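Local coordinates for protein Plm1 (Streptomyces sp. HK803, PDB 4HXY) that probably reduces, with NADPH, the beta-keto group of the growing chain as the ketoreductase domain of the first module of phoslactomycin biosynthesis, at residues W7-W12 against V174-P179; R355-A360 against E396-S401. One frame throughout, in Å; residues are numbered along the deposited sequence. Where two conformers were deposited one is given.

Interaction 1: W7-W12 against V174-P179; sequences WFSETW and VTTPAP
One face of the Trp7 indole carries two aliphatic groups from the 174-179 segment. Ala178 CB lies over the five-membered ring, 3.5 Å from its centroid and 13° off the normal, while Pro179 CD sits equally close over the six-membered ring; both are CH-pi contacts. Proline suits this place because the CD hydrogens, next to the electron-withdrawing ring nitrogen, are slightly positive, and alanine because its small methyl lets the chain lie close to the indole. With CG anti to the carbonyl carbon, chi1 of -75° turns one face of the indole to Ala178 and Pro179. A water, hydrogen-bonded to Phe8 O, lies in the ring plane at the indole's edge. At the edge of the Phe8 ring, in its plane, is Val174 O, and Thr175 CG2 approaches obliquely.

Beyond the rings the backbones pair as antiparallel strands. Phe8 and Thr175 form a non-hydrogen-bonded pair, and Ser9 and Val174 a hydrogen-bonded one, Ser9 N giving to Val174 O at 2.8 Å and Val174 N to Ser9 O at 3.0 Å. Thr176 N gives one further backbone bond to Trp7 O, though it meets that oxygen from well above the carbonyl plane. Near the other end, the methyls Thr11 CG2 and Val174 CG2 touch at 3.7 Å.

Strand 6-14 is thus held between strand 167-175 and strand 408-412, where the backbones of Phe8 and Val408 are hydrogen-bonded. Trp7 also packs on Ala394 and Ala398 of helix 388-400, so its indole joins the 174-179 segment to that helix.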
loop_
_atom_site.group_PDB
_atom_site.type_symbol
_atom_site.label_atom_id
_atom_site.label_comp_id
_atom_site.label_asym_id
_atom_site.label_seq_id
_atom_site.Cartn_x
_atom_site.Cartn_y
_atom_site.Cartn_z
ATOM N N TRP A 7 5.742 15.192 5.895
ATOM C CA TRP A 7 4.364 14.793 5.597
ATOM C C TRP A 7 4.153 14.937 4.109
ATOM O O TRP A 7 4.449 15.989 3.519
ATOM C CB TRP A 7 3.351 15.643 6.341
ATOM C CG TRP A 7 3.254 15.308 7.771
ATOM C CD1 TRP A 7 4.160 15.605 8.748
ATOM C CD2 TRP A 7 2.179 14.624 8.419
ATOM N NE1 TRP A 7 3.709 15.138 9.973
ATOM C CE2 TRP A 7 2.503 14.529 9.790
ATOM C CE3 TRP A 7 0.980 14.087 7.980
ATOM C CZ2 TRP A 7 1.650 13.926 10.714
ATOM C CZ3 TRP A 7 0.148 13.460 8.893
ATOM C CH2 TRP A 7 0.491 13.390 10.242
ATOM N N PHE A 8 3.676 13.862 3.488
ATOM C CA PHE A 8 3.465 13.850 2.057
ATOM C C PHE A 8 2.140 13.191 1.717
ATOM O O PHE A 8 1.512 12.544 2.564
ATOM C CB PHE A 8 4.619 13.115 1.332
ATOM C CG PHE A 8 5.978 13.454 1.863
ATOM C CD1 PHE A 8 6.542 12.717 2.885
ATOM C CD2 PHE A 8 6.679 14.519 1.340
ATOM C CE1 PHE A 8 7.807 13.026 3.373
ATOM C CE2 PHE A 8 7.940 14.852 1.819
ATOM C CZ PHE A 8 8.508 14.100 2.842
ATOM N N SER A 9 1.712 13.402 0.473
ATOM C CA SER A 9 0.498 12.798 -0.052
ATOM C C SER A 9 0.644 12.526 -1.545
ATOM O O SER A 9 1.308 13.265 -2.240
ATOM C CB SER A 9 -0.684 13.736 0.148
ATOM O OG SER A 9 -1.899 13.082 -0.180
ATOM N N GLU A 10 -0.034 11.493 -2.012
ATOM C CA GLU A 10 -0.303 11.313 -3.423
ATOM C C GLU A 10 -1.157 12.465 -3.948
ATOM O O GLU A 10 -2.073 12.951 -3.263
ATOM C CB GLU A 10 -1.053 9.993 -3.633
ATOM C CG GLU A 10 -1.343 9.670 -5.071
ATOM C CD GLU A 10 -2.358 8.548 -5.232
ATOM O OE1 GLU A 10 -1.943 7.428 -5.566
ATOM O OE2 GLU A 10 -3.570 8.790 -5.028
ATOM N N THR A 11 -0.861 12.924 -5.160
ATOM C CA THR A 11 -1.744 13.828 -5.877
ATOM C C THR A 11 -1.634 13.507 -7.374
ATOM O O THR A 11 -0.853 12.642 -7.769
ATOM C CB THR A 11 -1.422 15.316 -5.567
ATOM O OG1 THR A 11 -2.464 16.148 -6.088
ATOM C CG2 THR A 11 -0.082 15.719 -6.187
ATOM N N TRP A 12 -2.442 14.162 -8.200
ATOM C CA TRP A 12 -2.522 13.857 -9.622
ATOM C C TRP A 12 -2.494 15.144 -10.421
ATOM O O TRP A 12 -3.114 16.148 -10.019
ATOM C CB TRP A 12 -3.777 13.042 -9.951
ATOM C CG TRP A 12 -3.748 11.699 -9.311
ATOM C CD1 TRP A 12 -4.061 11.402 -8.002
ATOM C CD2 TRP A 12 -3.350 10.461 -9.910
ATOM N NE1 TRP A 12 -3.875 10.069 -7.762
ATOM C CE2 TRP A 12 -3.441 9.465 -8.911
ATOM C CE3 TRP A 12 -2.930 10.095 -11.186
ATOM C CZ2 TRP A 12 -3.133 8.129 -9.161
ATOM C CZ3 TRP A 12 -2.643 8.757 -11.440
ATOM C CH2 TRP A 12 -2.744 7.794 -10.422
ATOM N N VAL A 174 3.795 14.659 -3.267
ATOM C CA VAL A 174 4.086 16.037 -2.844
ATOM C C VAL A 174 3.998 16.199 -1.327
ATOM O O VAL A 174 3.391 15.390 -0.632
ATOM C CB VAL A 174 3.131 17.030 -3.495
ATOM C CG1 VAL A 174 3.373 17.073 -5.020
ATOM C CG2 VAL A 174 1.668 16.714 -3.140
ATOM N N THR A 175 4.597 17.270 -0.812
ATOM C CA THR A 175 4.400 17.631 0.578
ATOM C C THR A 175 2.944 18.018 0.862
ATOM O O THR A 175 2.209 18.482 -0.018
ATOM C CB THR A 175 5.309 18.800 1.021
ATOM O OG1 THR A 175 4.981 19.974 0.277
ATOM C CG2 THR A 175 6.788 18.420 0.832
ATOM N N THR A 176 2.508 17.745 2.091
ATOM C CA THR A 176 1.261 18.308 2.627
ATOM C C THR A 176 1.534 18.958 3.967
ATOM O O THR A 176 2.563 18.703 4.598
ATOM C CB THR A 176 0.162 17.269 2.930
ATOM O OG1 THR A 176 0.666 16.276 3.847
ATOM C CG2 THR A 176 -0.372 16.653 1.687
ATOM N N PRO A 177 0.588 19.787 4.423
ATOM C CA PRO A 177 0.723 20.276 5.789
ATOM C C PRO A 177 0.533 19.154 6.803
ATOM O O PRO A 177 -0.244 18.226 6.568
ATOM C CB PRO A 177 -0.411 21.296 5.920
ATOM C CG PRO A 177 -0.732 21.713 4.549
ATOM C CD PRO A 177 -0.440 20.529 3.667
ATOM N N ALA A 178 1.224 19.253 7.921
ATOM C CA ALA A 178 1.006 18.323 9.065
ATOM C C ALA A 178 -0.184 18.806 9.884
ATOM O O ALA A 178 -0.261 19.985 10.234
ATOM C CB ALA A 178 2.241 18.241 9.924
ATOM N N PRO A 179 -1.130 17.902 10.197
ATOM C CA PRO A 179 -2.272 18.240 11.017
ATOM C C PRO A 179 -1.856 18.808 12.385
ATOM O O PRO A 179 -0.881 18.377 12.964
ATOM C CB PRO A 179 -2.989 16.886 11.189
ATOM C CG PRO A 179 -2.577 16.113 10.000
ATOM C CD PRO A 179 -1.166 16.486 9.778
HETATM O O HOH W 1 -0.090 13.976 4.290
#

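Interaction 2: R355-A360 against E396-S401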
loop_
_atom_site.group_PDB
_atom_site.type_symbol
_atom_site.label_atom_id
_atom_site.label_comp_id
_atom_site.label_asym_id
_atom_site.label_seq_id
_atom_site.Cartn_x
_atom_site.Cartn_y
_atom_site.Cartn_z
ATOM N N ARG A 355 -14.914 5.669 9.952
ATOM C CA ARG A 355 -13.586 6.229 10.196
ATOM C C ARG A 355 -12.495 5.239 9.809
ATOM O O ARG A 355 -12.629 4.042 10.037
ATOM C CB ARG A 355 -13.426 6.664 11.663
ATOM C CG ARG A 355 -14.062 8.047 11.915
ATOM C CD ARG A 355 -13.926 8.503 13.331
ATOM N NE ARG A 355 -12.534 8.689 13.716
ATOM C CZ ARG A 355 -11.807 9.775 13.475
ATOM N NH1 ARG A 355 -10.546 9.812 13.902
ATOM N NH2 ARG A 355 -12.316 10.816 12.822
ATOM N N ALA A 356 -11.442 5.758 9.172
ATOM C CA ALA A 356 -10.263 4.956 8.826
ATOM C C ALA A 356 -9.127 5.848 8.410
ATOM O O ALA A 356 -9.338 6.851 7.741
ATOM C CB ALA A 356 -10.561 3.964 7.702
ATOM N N VAL A 357 -7.915 5.513 8.837
ATOM C CA VAL A 357 -6.713 6.131 8.311
ATOM C C VAL A 357 -5.633 5.084 8.089
ATOM O O VAL A 357 -5.461 4.182 8.911
ATOM C CB VAL A 357 -6.188 7.251 9.199
ATOM C CG1 VAL A 357 -5.814 6.749 10.636
ATOM C CG2 VAL A 357 -5.006 8.003 8.471
ATOM N N SER A 358 -4.920 5.226 6.972
ATOM C CA SER A 358 -3.748 4.415 6.691
ATOM C C SER A 358 -2.553 5.330 6.663
ATOM O O SER A 358 -2.491 6.241 5.830
ATOM C CB SER A 358 -3.891 3.707 5.356
ATOM O OG SER A 358 -2.788 2.839 5.113
ATOM N N VAL A 359 -1.607 5.125 7.566
ATOM C CA VAL A 359 -0.407 5.971 7.574
ATOM C C VAL A 359 0.704 5.189 6.896
ATOM O O VAL A 359 1.067 4.108 7.369
ATOM C CB VAL A 359 0.044 6.352 9.000
ATOM C CG1 VAL A 359 1.289 7.222 8.963
ATOM C CG2 VAL A 359 -1.061 7.115 9.749
ATOM N N ALA A 360 1.241 5.752 5.810
ATOM C CA ALA A 360 2.347 5.128 5.072
ATOM C C ALA A 360 3.648 5.626 5.699
ATOM O O ALA A 360 4.160 6.688 5.372
ATOM C CB ALA A 360 2.243 5.461 3.605
ATOM N N GLU A 396 -0.777 10.360 16.215
ATOM C CA GLU A 396 -1.890 11.099 16.828
ATOM C C GLU A 396 -2.450 12.152 15.871
ATOM O O GLU A 396 -3.655 12.271 15.700
ATOM C CB GLU A 396 -1.407 11.752 18.126
ATOM C CG GLU A 396 -2.301 12.810 18.687
ATOM C CD GLU A 396 -1.817 13.310 20.052
ATOM O OE1 GLU A 396 -1.240 14.440 20.120
ATOM O OE2 GLU A 396 -2.003 12.550 21.038
ATOM N N GLN A 397 -1.556 12.884 15.216
ATOM C CA GLN A 397 -1.953 13.901 14.248
ATOM C C GLN A 397 -2.749 13.299 13.081
ATOM O O GLN A 397 -3.749 13.862 12.652
ATOM C CB GLN A 397 -0.723 14.637 13.719
ATOM C CG GLN A 397 -0.050 15.548 14.716
ATOM C CD GLN A 397 1.253 16.110 14.176
ATOM O OE1 GLN A 397 2.258 15.430 14.153
ATOM N NE2 GLN A 397 1.215 17.349 13.684
ATOM N N ALA A 398 -2.312 12.138 12.591
ATOM C CA ALA A 398 -2.999 11.487 11.489
ATOM C C ALA A 398 -4.400 11.029 11.876
ATOM O O ALA A 398 -5.358 11.153 11.103
ATOM C CB ALA A 398 -2.170 10.315 10.946
ATOM N N ILE A 399 -4.519 10.490 13.089
ATOM C CA ILE A 399 -5.781 9.974 13.589
ATOM C C ILE A 399 -6.742 11.113 13.876
ATOM O O ILE A 399 -7.927 11.014 13.537
ATOM C CB ILE A 399 -5.572 9.098 14.867
ATOM C CG1 ILE A 399 -4.748 7.861 14.541
ATOM C CG2 ILE A 399 -6.939 8.707 15.512
ATOM C CD1 ILE A 399 -4.246 7.106 15.750
ATOM N N MET A 400 -6.231 12.183 14.496
ATOM C CA MET A 400 -7.067 13.254 15.029
ATOM C C MET A 400 -7.323 14.368 14.010
ATOM O O MET A 400 -7.997 15.351 14.321
ATOM C CB MET A 400 -6.435 13.836 16.294
ATOM C CG MET A 400 -6.386 12.839 17.484
ATOM S SD MET A 400 -8.014 12.261 17.980
ATOM C CE MET A 400 -8.712 13.703 18.797
ATOM N N SER A 401 -6.782 14.208 12.811
ATOM C CA SER A 401 -6.905 15.212 11.749
ATOM C C SER A 401 -8.366 15.581 11.463
ATOM O O SER A 401 -9.213 14.704 11.364
ATOM C CB SER A 401 -6.243 14.665 10.476
ATOM O OG SER A 401 -6.307 15.599 9.412
HETATM O O HOH W 2 -10.462 12.991 13.398
#
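Val359 and Ala398 make the close part of this contact: Val359 CG2 meets Ala398 CB at 3.6 Å. Alanine is apt here because its methyl, with nothing beyond it, meets the valine methyl directly. At Val357, two residues back along the strand, the packing is looser. Val357 CG1 reaches Ile399 CG1 at 4.2 Å, the two side chains crossing at about a right angle, and Val357 CG2 lies 4.4 Å from Ala398 CB. The beta-branched valines suit a strand; Val357 presents both its methyls to the helix, whereas Val359 uses CG2 alone. Ile399 also touches Val318 and Asp316 of strand 316-322.

Strand 357-360 and helix 396-400 run nearly antiparallel, at 151°, with axes 9.0 Å apart. This is a helix laid on the parallel sheet of a Rossmann-type fold, as in the short-chain dehydrogenases and reductases; on the strand's other side Ser358 packs against helix 333-351. The side chain of Val359 is about 8 Å from the bound NADPH, so the strand runs close to the cofactor site.

The remaining part, around the exposed Arg355, is polar and hydrated. Its chain bends at chi3 (63°) and brings the edge of the guanidinium to the C-terminal end of the helix, where Arg355 NH1 donates to Ile399 O at 2.9 Å. The bond is bent, 136° at the hydrogen, and NH1 is shared with Asp316 through a salt bridge. A water accepts from Arg355 NH2 and donates to both Ile399 O and Ser401 O, linking the arginine to the carbonyls of Ile399 and of Ser401 in the following loop. A positive group would be expected to suit the partial negative charge of this helix end.

In the fold
Interaction 1 lies towards the surface and interaction 2 is mostly buried, yet both involve helix 388-400, one through Trp7 and the other through Ala398 and Ile399. Ala398 is the residue they share. Pro179 O and Gln397 NE2 also approach each other between the two contacts, but so closely that a hydrogen bond there is doubtful in its details. Their chemistry follows their place: 7-12 and 174-179 join largely by backbone hydrogen bonds and CH-pi contacts, whereas 355-360 and 396-401 meet by aliphatic side chains, with a polar arginine only at the margin. Strand 408-412 pairs with both 6-14 and 357-361, linking the two regions.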